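PDB 5C2I: Alr1585 protein from Nostoc sp., which is a haem-containing DyP-type (dye-decolorizing) peroxidase that probably uses hydrogen peroxide to oxidise dyes and similar substrates, working as a tetramer. Local coordinates for residues L48-E53 and R174-I179; S99-E104 and Q145-A150; P297-D302 and N312-D317; K324-S329 and K429-W434. The protein carries 1 engineered substitution. All coordinates share one frame; numbering follows the deposited sequence.

Interaction 1: residues L48-E53 and R174-I179; sequences LQFKPE and RQIAEI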
loop_
_atom_site.group_PDB
_atom_site.type_symbol
_atom_site.label_atom_id
_atom_site.label_comp_id
_atom_site.label_asym_id
_atom_site.label_seq_id
_atom_site.Cartn_x
_atom_site.Cartn_y
_atom_site.Cartn_z
ATOM N N LEU A 48 34.667 12.541 -6.848
ATOM C CA LEU A 48 35.848 11.987 -7.445
ATOM C C LEU A 48 37.079 12.790 -7.221
ATOM O O LEU A 48 37.040 14.001 -7.231
ATOM C CB LEU A 48 35.671 11.903 -8.961
ATOM C CG LEU A 48 34.407 11.254 -9.463
ATOM C CD1 LEU A 48 34.454 11.246 -11.000
ATOM C CD2 LEU A 48 34.253 9.835 -8.935
ATOM N N GLN A 49 38.186 12.080 -7.029
ATOM C CA GLN A 49 39.535 12.620 -7.155
ATOM C C GLN A 49 40.268 11.791 -8.204
ATOM O O GLN A 49 40.478 10.560 -8.036
ATOM C CB GLN A 49 40.289 12.522 -5.857
ATOM C CG GLN A 49 41.663 13.157 -5.859
ATOM C CD GLN A 49 42.326 12.977 -4.500
ATOM O OE1 GLN A 49 43.175 12.140 -4.335
ATOM N NE2 GLN A 49 41.899 13.748 -3.524
ATOM N N PHE A 50 40.639 12.449 -9.292
ATOM C CA PHE A 50 41.309 11.754 -10.386
ATOM C C PHE A 50 42.710 11.317 -9.985
ATOM O O PHE A 50 43.382 11.976 -9.185
ATOM C CB PHE A 50 41.312 12.635 -11.647
ATOM C CG PHE A 50 39.916 12.959 -12.141
ATOM C CD1 PHE A 50 39.043 11.938 -12.527
ATOM C CD2 PHE A 50 39.485 14.261 -12.256
ATOM C CE1 PHE A 50 37.758 12.222 -12.966
ATOM C CE2 PHE A 50 38.209 14.547 -12.701
ATOM C CZ PHE A 50 37.341 13.527 -13.054
ATOM N N LYS A 51 43.148 10.193 -10.527
ATOM C CA LYS A 51 44.423 9.613 -10.088
ATOM C C LYS A 51 45.608 10.363 -10.737
ATOM O O LYS A 51 45.538 10.760 -11.911
ATOM C CB LYS A 51 44.490 8.144 -10.448
ATOM C CG LYS A 51 43.473 7.310 -9.710
ATOM C CD LYS A 51 43.606 5.851 -10.096
ATOM C CE LYS A 51 42.689 4.974 -9.266
ATOM N NZ LYS A 51 42.773 3.575 -9.764
ATOM N N PRO A 52 46.676 10.578 -9.969
ATOM C CA PRO A 52 47.822 11.335 -10.457
ATOM C C PRO A 52 48.383 10.808 -11.756
ATOM O O PRO A 52 48.424 9.606 -11.958
ATOM C CB PRO A 52 48.882 11.177 -9.341
ATOM C CG PRO A 52 48.090 10.953 -8.112
ATOM C CD PRO A 52 46.819 10.227 -8.540
ATOM N N GLU A 53 48.768 11.730 -12.638
ATOM C CA GLU A 53 49.483 11.412 -13.869
ATOM C C GLU A 53 48.646 10.604 -14.847
ATOM O O GLU A 53 49.197 9.947 -15.698
ATOM C CB GLU A 53 50.776 10.628 -13.576
ATOM C CG GLU A 53 51.559 11.141 -12.376
ATOM C CD GLU A 53 52.399 12.347 -12.705
ATOM O OE1 GLU A 53 53.254 12.220 -13.634
ATOM O OE2 GLU A 53 52.245 13.388 -12.001
ATOM N N ARG A 174 36.701 3.625 -11.876
ATOM C CA ARG A 174 37.649 3.328 -10.813
ATOM C C ARG A 174 39.061 3.178 -11.327
ATOM O O ARG A 174 40.005 3.302 -10.549
ATOM C CB ARG A 174 37.277 2.043 -10.082
ATOM C CG ARG A 174 36.160 2.211 -9.086
ATOM C CD ARG A 174 35.834 0.894 -8.369
ATOM N NE ARG A 174 34.686 1.131 -7.497
ATOM C CZ ARG A 174 33.467 0.623 -7.641
ATOM N NH1 ARG A 174 33.166 -0.262 -8.635
ATOM N NH2 ARG A 174 32.531 1.013 -6.755
ATOM N N GLN A 175 39.218 2.880 -12.614
ATOM C CA GLN A 175 40.559 2.753 -13.188
ATOM C C GLN A 175 41.290 4.084 -13.154
ATOM O O GLN A 175 42.508 4.121 -13.020
ATOM C CB GLN A 175 40.475 2.262 -14.641
ATOM C CG GLN A 175 39.868 0.875 -14.790
ATOM C CD GLN A 175 40.791 -0.212 -14.240
ATOM O OE1 GLN A 175 40.466 -0.881 -13.260
ATOM N NE2 GLN A 175 41.953 -0.364 -14.855
ATOM N N ILE A 176 40.525 5.170 -13.270
ATOM C CA ILE A 176 41.114 6.504 -13.437
ATOM C C ILE A 176 40.814 7.501 -12.307
ATOM O O ILE A 176 41.292 8.633 -12.337
ATOM C CB ILE A 176 40.750 7.092 -14.833
ATOM C CG1 ILE A 176 39.239 7.119 -15.117
ATOM C CG2 ILE A 176 41.388 6.238 -15.915
ATOM C CD1 ILE A 176 38.535 8.356 -14.588
ATOM N N ALA A 177 40.000 7.094 -11.325
ATOM C CA ALA A 177 39.579 8.005 -10.255
ATOM C C ALA A 177 39.362 7.252 -8.960
ATOM O O ALA A 177 38.920 6.104 -8.984
ATOM C CB ALA A 177 38.291 8.713 -10.636
ATOM N N GLU A 178 39.640 7.917 -7.852
ATOM C CA GLU A 178 39.205 7.474 -6.544
ATOM C C GLU A 178 37.813 8.023 -6.318
ATOM O O GLU A 178 37.566 9.207 -6.560
ATOM C CB GLU A 178 40.116 8.035 -5.447
ATOM C CG GLU A 178 41.568 7.590 -5.547
ATOM C CD GLU A 178 41.734 6.097 -5.349
ATOM O OE1 GLU A 178 40.888 5.502 -4.661
ATOM O OE2 GLU A 178 42.684 5.513 -5.910
ATOM N N ILE A 179 36.897 7.179 -5.885
ATOM C CA ILE A 179 35.611 7.665 -5.435
ATOM C C ILE A 179 35.806 7.984 -3.956
ATOM O O ILE A 179 35.907 7.065 -3.143
ATOM C CB ILE A 179 34.519 6.614 -5.679
ATOM C CG1 ILE A 179 34.361 6.366 -7.197
ATOM C CG2 ILE A 179 33.224 7.058 -5.064
ATOM C CD1 ILE A 179 33.491 5.181 -7.551
#
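Lys51 NZ is held by two backbone carbonyls where helix 159-176 runs out: it donates to Arg174 O at 2.9 Å, lying in the plane of that carbonyl, and weakly to Gln175 O at 3.3 Å. Carbonyls at the C-terminal end of a helix probably favour an ammonium group placed there. The lysine reaches them with CG anti to its own carbonyl carbon (chi1 -65°) and the rest of the chain extended, its CG and CD running past the Ile176 peptide. At its root, Lys51 N donates to Ile176 O at 3.0 Å from above the carbonyl plane. Glu178 crosses this chain at about a right angle. Its OE2 rests 3.4 Å from Lys51 CE but stays 4.3 Å from NZ, too far for a salt bridge; since its OE1 lies close to Glu178 OE1 of the second subunit, the nearby positive charge may ease that meeting.

Ahead of Lys51, and after Ile176 on the other side, the segments are neighbouring antiparallel strands, 42-50 and 177-189, in the sheet of the DyP dimeric alpha+beta barrel domain. Gln49 and Glu178 form the hydrogen-bonded pair, with Glu178 N to Gln49 O at 2.8 Å and Gln49 N returning to Glu178 O. The amide of Gln49 leaves the contact, its NE2 bonded to Glu147 O. Leu48, Phe50, Ala177 and Ile179 share the other, apolar face. There Phe50 CD1 meets Ala177 CB at 3.8 Å and the tip of Ile176 a little farther off, while Leu48 and Ile179 lie side by side, CD2 against CG1 at 3.9 Å.

Interaction 2: residues S99-E104 and Q145-A150; sequences SRHGYE and QSEIHA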
loop_
_atom_site.group_PDB
_atom_site.type_symbol
_atom_site.label_atom_id
_atom_site.label_comp_id
_atom_site.label_asym_id
_atom_site.label_seq_id
_atom_site.Cartn_x
_atom_site.Cartn_y
_atom_site.Cartn_z
ATOM N N SER A 99 35.034 20.763 -10.104
ATOM C CA SER A 99 35.524 21.805 -9.200
ATOM C C SER A 99 36.649 22.587 -9.862
ATOM O O SER A 99 37.195 22.156 -10.894
ATOM C CB SER A 99 36.055 21.181 -7.897
ATOM O OG SER A 99 37.272 20.473 -8.120
ATOM N N ARG A 100 37.042 23.708 -9.256
ATOM C CA ARG A 100 38.239 24.391 -9.730
ATOM C C ARG A 100 39.454 23.466 -9.719
ATOM O O ARG A 100 40.263 23.447 -10.679
ATOM C CB ARG A 100 38.522 25.678 -8.955
ATOM C CG ARG A 100 39.795 26.413 -9.466
ATOM C CD ARG A 100 41.050 26.042 -8.675
ATOM N NE ARG A 100 40.966 26.521 -7.279
ATOM C CZ ARG A 100 41.855 26.308 -6.311
ATOM N NH1 ARG A 100 42.992 25.665 -6.528
ATOM N NH2 ARG A 100 41.644 26.846 -5.108
ATOM N N HIS A 101 39.622 22.682 -8.646
ATOM C CA HIS A 101 40.753 21.745 -8.578
ATOM C C HIS A 101 40.691 20.752 -9.737
ATOM O O HIS A 101 41.718 20.311 -10.267
ATOM C CB HIS A 101 40.846 21.028 -7.212
ATOM C CG HIS A 101 41.530 21.826 -6.140
ATOM N ND1 HIS A 101 40.840 22.417 -5.102
ATOM C CD2 HIS A 101 42.830 22.143 -5.939
ATOM C CE1 HIS A 101 41.678 23.036 -4.294
ATOM N NE2 HIS A 101 42.890 22.891 -4.780
ATOM N N GLY A 102 39.490 20.357 -10.101
ATOM C CA GLY A 102 39.293 19.441 -11.220
ATOM C C GLY A 102 39.757 20.020 -12.541
ATOM O O GLY A 102 40.363 19.339 -13.342
ATOM N N TYR A 103 39.439 21.279 -12.776
ATOM C CA TYR A 103 39.942 21.992 -13.952
ATOM C C TYR A 103 41.454 22.035 -13.970
ATOM O O TYR A 103 42.073 21.823 -15.016
ATOM C CB TYR A 103 39.374 23.419 -14.017
ATOM C CG TYR A 103 38.020 23.524 -14.738
ATOM C CD1 TYR A 103 37.960 23.709 -16.127
ATOM C CD2 TYR A 103 36.820 23.478 -14.029
ATOM C CE1 TYR A 103 36.723 23.846 -16.779
ATOM C CE2 TYR A 103 35.588 23.572 -14.673
ATOM C CZ TYR A 103 35.555 23.758 -16.053
ATOM O OH TYR A 103 34.329 23.834 -16.678
ATOM N N GLU A 104 42.058 22.257 -12.813
ATOM C CA GLU A 104 43.525 22.280 -12.734
ATOM C C GLU A 104 44.109 20.912 -13.054
ATOM O O GLU A 104 45.097 20.829 -13.779
ATOM C CB GLU A 104 43.992 22.790 -11.383
ATOM C CG GLU A 104 43.717 24.261 -11.183
ATOM C CD GLU A 104 44.242 24.706 -9.815
ATOM O OE1 GLU A 104 43.841 24.179 -8.770
ATOM O OE2 GLU A 104 45.103 25.562 -9.761
ATOM N N GLN A 145 36.815 15.958 3.165
ATOM C CA GLN A 145 38.105 16.543 3.469
ATOM C C GLN A 145 39.125 16.341 2.371
ATOM O O GLN A 145 40.138 17.019 2.345
ATOM C CB GLN A 145 38.641 16.021 4.801
ATOM C CG GLN A 145 37.746 16.467 5.964
ATOM C CD GLN A 145 38.337 16.207 7.320
ATOM O OE1 GLN A 145 39.537 16.283 7.491
ATOM N NE2 GLN A 145 37.502 15.868 8.288
ATOM N N SER A 146 38.889 15.383 1.489
ATOM C CA SER A 146 39.775 15.156 0.341
ATOM C C SER A 146 39.668 16.306 -0.640
ATOM O O SER A 146 38.691 17.033 -0.636
ATOM C CB SER A 146 39.366 13.883 -0.394
ATOM O OG SER A 146 39.648 12.743 0.420
ATOM N N GLU A 147 40.679 16.455 -1.493
ATOM C CA GLU A 147 40.591 17.363 -2.611
ATOM C C GLU A 147 39.631 16.705 -3.634
ATOM O O GLU A 147 39.864 15.601 -4.087
ATOM C CB GLU A 147 41.965 17.609 -3.240
ATOM C CG GLU A 147 41.895 18.523 -4.447
ATOM C CD GLU A 147 43.257 18.862 -5.031
ATOM O OE1 GLU A 147 44.094 19.400 -4.277
ATOM O OE2 GLU A 147 43.467 18.637 -6.253
ATOM N N ILE A 148 38.520 17.367 -3.883
ATOM C CA ILE A 148 37.507 16.849 -4.774
ATOM C C ILE A 148 37.659 17.513 -6.135
ATOM O O ILE A 148 37.733 18.740 -6.226
ATOM C CB ILE A 148 36.127 17.093 -4.186
ATOM C CG1 ILE A 148 35.980 16.280 -2.896
ATOM C CG2 ILE A 148 35.032 16.740 -5.184
ATOM C CD1 ILE A 148 34.710 16.616 -2.121
ATOM N N HIS A 149 37.702 16.687 -7.168
ATOM C CA HIS A 149 37.819 17.170 -8.544
ATOM C C HIS A 149 36.516 17.296 -9.291
ATOM O O HIS A 149 36.359 18.136 -10.182
ATOM C CB HIS A 149 38.778 16.263 -9.332
ATOM C CG HIS A 149 40.202 16.318 -8.857
ATOM N ND1 HIS A 149 41.112 15.326 -9.109
ATOM C CD2 HIS A 149 40.872 17.252 -8.136
ATOM C CE1 HIS A 149 42.277 15.637 -8.574
ATOM N NE2 HIS A 149 42.157 16.804 -7.981
ATOM N N ALA A 150 35.574 16.406 -8.977
ATOM C CA ALA A 150 34.371 16.279 -9.765
ATOM C C ALA A 150 33.273 15.582 -9.012
ATOM O O ALA A 150 33.528 14.892 -8.008
ATOM C CB ALA A 150 34.684 15.526 -11.058
HETATM O O HOH W 1 38.186 20.944 -4.605
#
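Glu147 lays its carboxylate over one face of the His101 ring, just ahead of the classic beta bulge in which His149 and Ala150 both face Leu48. The two planes are only 22° apart, with Glu147 CD 3.4 Å from His101 CD2, and Glu147 CG adds a CH-pi contact 4.0 Å from the ring centroid. Arg100 NH1 lies over the opposite face of the imidazole.

Next along, Ile148 O accepts twice: from Ser99 OG at 2.6 Å, and from a water at 2.8 Å that also lies beside His101 ND1. Ser99 is the N-cap of helix 100-105, its OG accepting from Gly102 N at 3.0 Å.

His149 follows. With CG anti to the backbone N (chi1 178°) and the chain extended, Glu147 brings OE2 to His149 NE2, which donates to it at 2.8 Å from within its own ring plane and on the anti side of the carboxylate. His149 ND1 is bonded to Phe50 N, so both ring nitrogens are engaged and the ring's rotation is fixed. His149 O accepts from Ser99 N at 2.9 Å, well above the carbonyl plane, and meets Gly102 CA at 3.4 Å in a CA-H...O contact.

Interaction 3: residues P297-D302 and N312-D317; sequences PVTLSD and NNFNYD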
loop_
_atom_site.group_PDB
_atom_site.type_symbol
_atom_site.label_atom_id
_atom_site.label_comp_id
_atom_site.label_asym_id
_atom_site.label_seq_id
_atom_site.Cartn_x
_atom_site.Cartn_y
_atom_site.Cartn_z
ATOM N N PRO A 297 1.529 29.504 4.197
ATOM C CA PRO A 297 2.373 30.635 4.625
ATOM C C PRO A 297 1.853 31.300 5.894
ATOM O O PRO A 297 0.655 31.610 5.996
ATOM C CB PRO A 297 2.265 31.627 3.450
ATOM C CG PRO A 297 1.855 30.772 2.283
ATOM C CD PRO A 297 0.934 29.736 2.881
ATOM N N VAL A 298 2.721 31.463 6.876
ATOM C CA VAL A 298 2.305 32.014 8.153
ATOM C C VAL A 298 1.983 33.515 8.017
ATOM O O VAL A 298 1.287 34.057 8.862
ATOM C CB VAL A 298 3.353 31.744 9.276
ATOM C CG1 VAL A 298 4.549 32.662 9.151
ATOM C CG2 VAL A 298 2.707 31.877 10.667
ATOM N N THR A 299 2.443 34.173 6.948
ATOM C CA THR A 299 2.037 35.569 6.724
ATOM C C THR A 299 0.530 35.639 6.450
ATOM O O THR A 299 -0.085 36.642 6.721
ATOM C CB THR A 299 2.898 36.300 5.641
ATOM O OG1 THR A 299 2.680 37.708 5.743
ATOM C CG2 THR A 299 2.574 35.836 4.245
ATOM N N LEU A 300 -0.037 34.541 5.932
ATOM C CA LEU A 300 -1.431 34.525 5.526
ATOM C C LEU A 300 -2.363 33.926 6.555
ATOM O O LEU A 300 -3.555 34.176 6.491
ATOM C CB LEU A 300 -1.597 33.762 4.206
ATOM C CG LEU A 300 -0.830 34.285 2.982
ATOM C CD1 LEU A 300 -1.159 33.435 1.767
ATOM C CD2 LEU A 300 -1.140 35.757 2.697
ATOM N N SER A 301 -1.855 33.135 7.492
ATOM C CA SER A 301 -2.707 32.360 8.351
ATOM C C SER A 301 -1.997 32.006 9.631
ATOM O O SER A 301 -0.812 31.702 9.612
ATOM C CB SER A 301 -3.117 31.036 7.656
ATOM O OG SER A 301 -3.981 30.280 8.484
ATOM N N ASP A 302 -2.760 31.963 10.715
ATOM C CA ASP A 302 -2.279 31.428 11.988
ATOM C C ASP A 302 -2.654 29.968 12.222
ATOM O O ASP A 302 -2.398 29.410 13.293
ATOM C CB ASP A 302 -2.746 32.305 13.178
ATOM C CG ASP A 302 -4.231 32.227 13.470
ATOM O OD1 ASP A 302 -5.056 31.789 12.647
ATOM O OD2 ASP A 302 -4.581 32.626 14.587
ATOM N N ASN A 312 2.028 29.674 -3.278
ATOM C CA ASN A 312 3.195 30.552 -3.295
ATOM C C ASN A 312 2.867 31.975 -3.625
ATOM O O ASN A 312 3.775 32.815 -3.841
ATOM C CB ASN A 312 4.272 30.014 -4.244
ATOM C CG ASN A 312 5.660 30.512 -3.854
ATOM O OD1 ASN A 312 5.978 30.620 -2.669
ATOM N ND2 ASN A 312 6.445 30.858 -4.837
ATOM N N ASN A 313 1.557 32.265 -3.647
ATOM C CA ASN A 313 1.127 33.525 -4.139
ATOM C C ASN A 313 0.976 34.492 -2.984
ATOM O O ASN A 313 -0.119 34.757 -2.524
ATOM C CB ASN A 313 -0.174 33.433 -4.912
ATOM C CG ASN A 313 -0.523 34.740 -5.569
ATOM O OD1 ASN A 313 0.331 35.348 -6.248
ATOM N ND2 ASN A 313 -1.782 35.173 -5.434
ATOM N N PHE A 314 2.095 35.037 -2.532
ATOM C CA PHE A 314 2.018 36.003 -1.495
ATOM C C PHE A 314 3.243 36.851 -1.492
ATOM O O PHE A 314 4.274 36.517 -2.112
ATOM C CB PHE A 314 1.858 35.326 -0.126
ATOM C CG PHE A 314 3.028 34.481 0.294
ATOM C CD1 PHE A 314 3.141 33.172 -0.108
ATOM C CD2 PHE A 314 4.046 35.022 1.071
ATOM C CE1 PHE A 314 4.242 32.406 0.251
ATOM C CE2 PHE A 314 5.132 34.266 1.434
ATOM C CZ PHE A 314 5.246 32.938 1.020
ATOM N N ASN A 315 3.101 37.964 -0.796
ATOM C CA ASN A 315 4.259 38.760 -0.488
ATOM C C ASN A 315 4.025 39.195 0.960
ATOM O O ASN A 315 3.103 38.707 1.627
ATOM C CB ASN A 315 4.421 39.904 -1.498
ATOM C CG ASN A 315 3.187 40.777 -1.596
ATOM O OD1 ASN A 315 2.660 41.202 -0.585
ATOM N ND2 ASN A 315 2.679 40.995 -2.798
ATOM N N TYR A 316 4.843 40.094 1.459
ATOM C CA TYR A 316 4.663 40.475 2.851
ATOM C C TYR A 316 4.063 41.901 2.988
ATOM O O TYR A 316 4.119 42.518 4.075
ATOM C CB TYR A 316 6.006 40.378 3.542
ATOM C CG TYR A 316 6.572 38.964 3.529
ATOM C CD1 TYR A 316 5.926 37.942 4.204
ATOM C CD2 TYR A 316 7.762 38.660 2.866
ATOM C CE1 TYR A 316 6.442 36.652 4.208
ATOM C CE2 TYR A 316 8.286 37.354 2.846
ATOM C CZ TYR A 316 7.621 36.359 3.497
ATOM O OH TYR A 316 8.136 35.069 3.482
ATOM N N ASP A 317 3.428 42.384 1.918
ATOM C CA ASP A 317 2.777 43.709 1.897
ATOM C C ASP A 317 1.631 43.831 2.900
ATOM O O ASP A 317 1.351 44.934 3.346
ATOM C CB ASP A 317 2.260 44.090 0.482
ATOM C CG ASP A 317 3.392 44.331 -0.540
ATOM O OD1 ASP A 317 4.588 44.165 -0.234
ATOM O OD2 ASP A 317 3.076 44.644 -1.712
#
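Pro297 packs its ring over one face of Phe314. Its CB stands 4.0 Å from the ring centroid and 15° off the normal, a CH-pi contact displaced toward the rim, while CG comes to 3.5 Å from Phe314 CE1. From here the chain bends through helical angles, with Leu300 N bonded back to Pro297 O, and this compact turn presents Thr299 and Leu300 to the same partner segment.

Thr299 divides its two branches. CG2 leans against Phe314 CD2 at 3.6 Å, and OG1 lies in the plane of the Tyr316 ring, at its edge, 3.6 Å from CD1; the hydroxyl finds its hydrogen bond outside, at Asp319 OD2. Leu300 closes over the root of the phenylalanine, its CD1 4.0 Å from Phe314 CB, and elsewhere touches Val220 of the third subunit. Phe314 can meet all three because its CG sits between the backbone N and the carbonyl carbon (chi1 64°), which turns the ring in toward the loop at 297-300.

The contact joins two parts of the long loop region between helices 281-289 and 330-334, in the C-terminal half of this DyP-type peroxidase, and the Phe314 side chain is about 5 Å from the bound haem. Cut back to an alanine, Phe314 would probably leave Pro297 without the ring face it rests on and Thr299 CG2 without one of its neighbours, opening a gap close to the haem. Across the two segments the side chains meet through apolar and CH-pi surfaces, so fit rather than directed bonding sets their mutual position.

Interaction 4: residues K324-S329 and K429-W434; sequences KCPFHS and KWPKKW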
loop_
_atom_site.group_PDB
_atom_site.type_symbol
_atom_site.label_atom_id
_atom_site.label_comp_id
_atom_site.label_asym_id
_atom_site.label_seq_id
_atom_site.Cartn_x
_atom_site.Cartn_y
_atom_site.Cartn_z
ATOM N N LYS A 324 2.946 38.688 11.676
ATOM C CA LYS A 324 2.366 37.411 11.259
ATOM C C LYS A 324 3.509 36.445 10.903
ATOM O O LYS A 324 3.707 35.418 11.577
ATOM C CB LYS A 324 1.362 37.637 10.111
ATOM C CG LYS A 324 0.209 38.570 10.486
ATOM C CD LYS A 324 -0.498 39.077 9.240
ATOM C CE LYS A 324 -1.746 39.875 9.531
ATOM N NZ LYS A 324 -2.212 40.473 8.255
ATOM N N CYS A 325 4.254 36.778 9.859
ATOM C CA CYS A 325 5.528 36.121 9.554
ATOM C C CYS A 325 6.673 36.995 10.041
ATOM O O CYS A 325 6.946 38.064 9.459
ATOM C CB CYS A 325 5.698 35.882 8.062
ATOM S SG CYS A 325 7.219 34.947 7.708
ATOM N N PRO A 326 7.349 36.564 11.117
ATOM C CA PRO A 326 8.460 37.355 11.607
ATOM C C PRO A 326 9.557 37.617 10.582
ATOM O O PRO A 326 9.781 36.808 9.669
ATOM C CB PRO A 326 9.018 36.488 12.757
ATOM C CG PRO A 326 7.799 35.819 13.294
ATOM C CD PRO A 326 7.033 35.459 12.022
ATOM N N PHE A 327 10.322 38.713 10.778
ATOM C CA PHE A 327 11.463 38.968 9.908
ATOM C C PHE A 327 12.524 37.866 9.958
ATOM O O PHE A 327 13.275 37.674 9.016
ATOM C CB PHE A 327 12.109 40.319 10.277
ATOM C CG PHE A 327 11.312 41.531 9.841
ATOM C CD1 PHE A 327 11.051 41.760 8.505
ATOM C CD2 PHE A 327 10.971 42.524 10.768
ATOM C CE1 PHE A 327 10.369 42.909 8.096
ATOM C CE2 PHE A 327 10.329 43.682 10.373
ATOM C CZ PHE A 327 10.028 43.877 9.029
ATOM N N HIS A 328 12.585 37.138 11.057
ATOM C CA HIS A 328 13.580 36.092 11.164
ATOM C C HIS A 328 13.207 34.751 10.530
ATOM O O HIS A 328 14.068 33.896 10.438
ATOM C CB HIS A 328 13.964 35.866 12.643
ATOM C CG HIS A 328 12.833 35.332 13.462
ATOM N ND1 HIS A 328 12.173 36.074 14.406
ATOM C CD2 HIS A 328 12.239 34.120 13.461
ATOM C CE1 HIS A 328 11.220 35.340 14.957
ATOM N NE2 HIS A 328 11.237 34.157 14.395
ATOM N N SER A 329 11.934 34.548 10.161
ATOM C CA SER A 329 11.493 33.266 9.678
ATOM C C SER A 329 12.276 32.910 8.426
ATOM O O SER A 329 12.571 33.778 7.601
ATOM C CB SER A 329 9.988 33.264 9.407
ATOM O OG SER A 329 9.238 33.580 10.578
ATOM N N LYS A 429 12.941 37.491 18.184
ATOM C CA LYS A 429 11.764 38.044 18.858
ATOM C C LYS A 429 10.526 37.455 18.209
ATOM O O LYS A 429 10.354 37.580 17.008
ATOM C CB LYS A 429 11.747 39.562 18.711
ATOM C CG LYS A 429 12.906 40.224 19.455
ATOM C CD LYS A 429 12.806 41.737 19.441
ATOM C CE LYS A 429 13.186 42.303 18.103
ATOM N NZ LYS A 429 13.552 43.728 18.260
ATOM N N TRP A 430 9.690 36.818 19.008
ATOM C CA TRP A 430 8.545 36.045 18.532
ATOM C C TRP A 430 7.257 36.729 18.957
ATOM O O TRP A 430 7.121 37.119 20.133
ATOM C CB TRP A 430 8.624 34.635 19.114
ATOM C CG TRP A 430 9.970 34.005 18.874
ATOM C CD1 TRP A 430 11.115 34.235 19.569
ATOM C CD2 TRP A 430 10.315 33.056 17.861
ATOM N NE1 TRP A 430 12.144 33.466 19.084
ATOM C CE2 TRP A 430 11.687 32.753 18.017
ATOM C CE3 TRP A 430 9.598 32.413 16.841
ATOM C CZ2 TRP A 430 12.355 31.845 17.176
ATOM C CZ3 TRP A 430 10.243 31.532 16.025
ATOM C CH2 TRP A 430 11.612 31.239 16.195
ATOM N N PRO A 431 6.302 36.887 18.024
ATOM C CA PRO A 431 5.038 37.505 18.409
ATOM C C PRO A 431 4.244 36.582 19.330
ATOM O O PRO A 431 4.090 35.411 19.039
ATOM C CB PRO A 431 4.320 37.731 17.062
ATOM C CG PRO A 431 5.423 37.695 16.015
ATOM C CD PRO A 431 6.365 36.642 16.572
ATOM N N LYS A 432 3.801 37.093 20.472
ATOM C CA LYS A 432 2.970 36.318 21.365
ATOM C C LYS A 432 1.641 35.949 20.714
ATOM O O LYS A 432 1.133 34.836 20.910
ATOM C CB LYS A 432 2.706 37.090 22.671
ATOM C CG LYS A 432 3.949 37.357 23.485
ATOM C CD LYS A 432 3.586 38.021 24.808
ATOM C CE LYS A 432 4.852 38.419 25.527
ATOM N NZ LYS A 432 4.593 38.948 26.879
ATOM N N LYS A 433 1.041 36.904 20.007
ATOM C CA LYS A 433 -0.260 36.708 19.370
ATOM C C LYS A 433 -0.074 37.128 17.924
ATOM O O LYS A 433 0.304 38.245 17.650
ATOM C CB LYS A 433 -1.338 37.576 20.036
ATOM C CG LYS A 433 -1.642 37.147 21.466
ATOM C CD LYS A 433 -2.538 35.889 21.435
ATOM C CE LYS A 433 -4.016 36.230 21.526
ATOM N NZ LYS A 433 -4.874 35.004 21.455
ATOM N N TRP A 434 -0.338 36.195 17.032
ATOM C CA TRP A 434 -0.229 36.394 15.620
ATOM C C TRP A 434 -0.996 37.624 15.202
ATOM O O TRP A 434 -2.124 37.801 15.565
ATOM C CB TRP A 434 -0.796 35.145 14.928
ATOM C CG TRP A 434 -0.675 35.086 13.442
ATOM C CD1 TRP A 434 0.323 34.488 12.724
ATOM C CD2 TRP A 434 -1.614 35.582 12.491
ATOM N NE1 TRP A 434 0.053 34.552 11.369
ATOM C CE2 TRP A 434 -1.112 35.250 11.196
ATOM C CE3 TRP A 434 -2.805 36.292 12.590
ATOM C CZ2 TRP A 434 -1.776 35.605 10.014
ATOM C CZ3 TRP A 434 -3.486 36.642 11.397
ATOM C CH2 TRP A 434 -2.949 36.283 10.124
HETATM O O HOH W 2 13.160 38.321 15.523
#
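His328 meets Trp430 because its CG is placed between the backbone N and the carbonyl carbon (chi1 66°), whereas Lys324, with CG beside its N (chi1 -59°) and an extended chain, runs across Trp434. The imidazole comes edge-on to the indole: NE2 is 3.2 Å from Trp430 CZ3, over the face of the six-membered ring, a tilted edge-to-face pair, planes at 58°. At its edge His328 CE1 lies 3.2 Å from Lys429 O, and a water 2.7 Å from His328 ND1 accepts from Lys429 N. The type I turn from Pro326 to Ser329 sets Pro326 CB against one face of the imidazole, and Pro326 CG touches Pro431 CD at 3.7 Å.

Lys324 CG lies over the face of the six-membered ring of Trp434, 3.7 Å from its centroid, a CH-pi contact, before NZ goes on to Gly318 O. The indole NE1 is bonded to Val298 O. A serine in place of Trp434 would probably leave the aliphatic part of Lys324 without its flat support and Val298 O without this donor.

Strand 428-431 pairs with strand 439-442, where Trp430 NE1 bonds Tyr442 O, while Pro326 and Trp430 both rest on Leu287 of helix 281-289.

How the interactions relate
The four contacts fall into two pairs on opposite sides of the chain's centre. Interaction 1 pairs two strands of the sheet of the alpha+beta barrel domain, and interaction 2, nested within the loop it closes, packs a helix start against the loop leading into the adjoining strand 150-156; their centres are 11 Å apart, and Leu48 O lies 2.8 Å from His149 N, a probable hydrogen bond. Interactions 3 and 4, centres 12 Å apart, touch where Asp302 CB packs 3.5 Å from Trp434 CG. They are nearer the haem: the side chain of Phe314 is about 5 Å from it and that of Pro326 about 13 Å. Between the pairs, nearest atoms are about 30 to 34 Å apart.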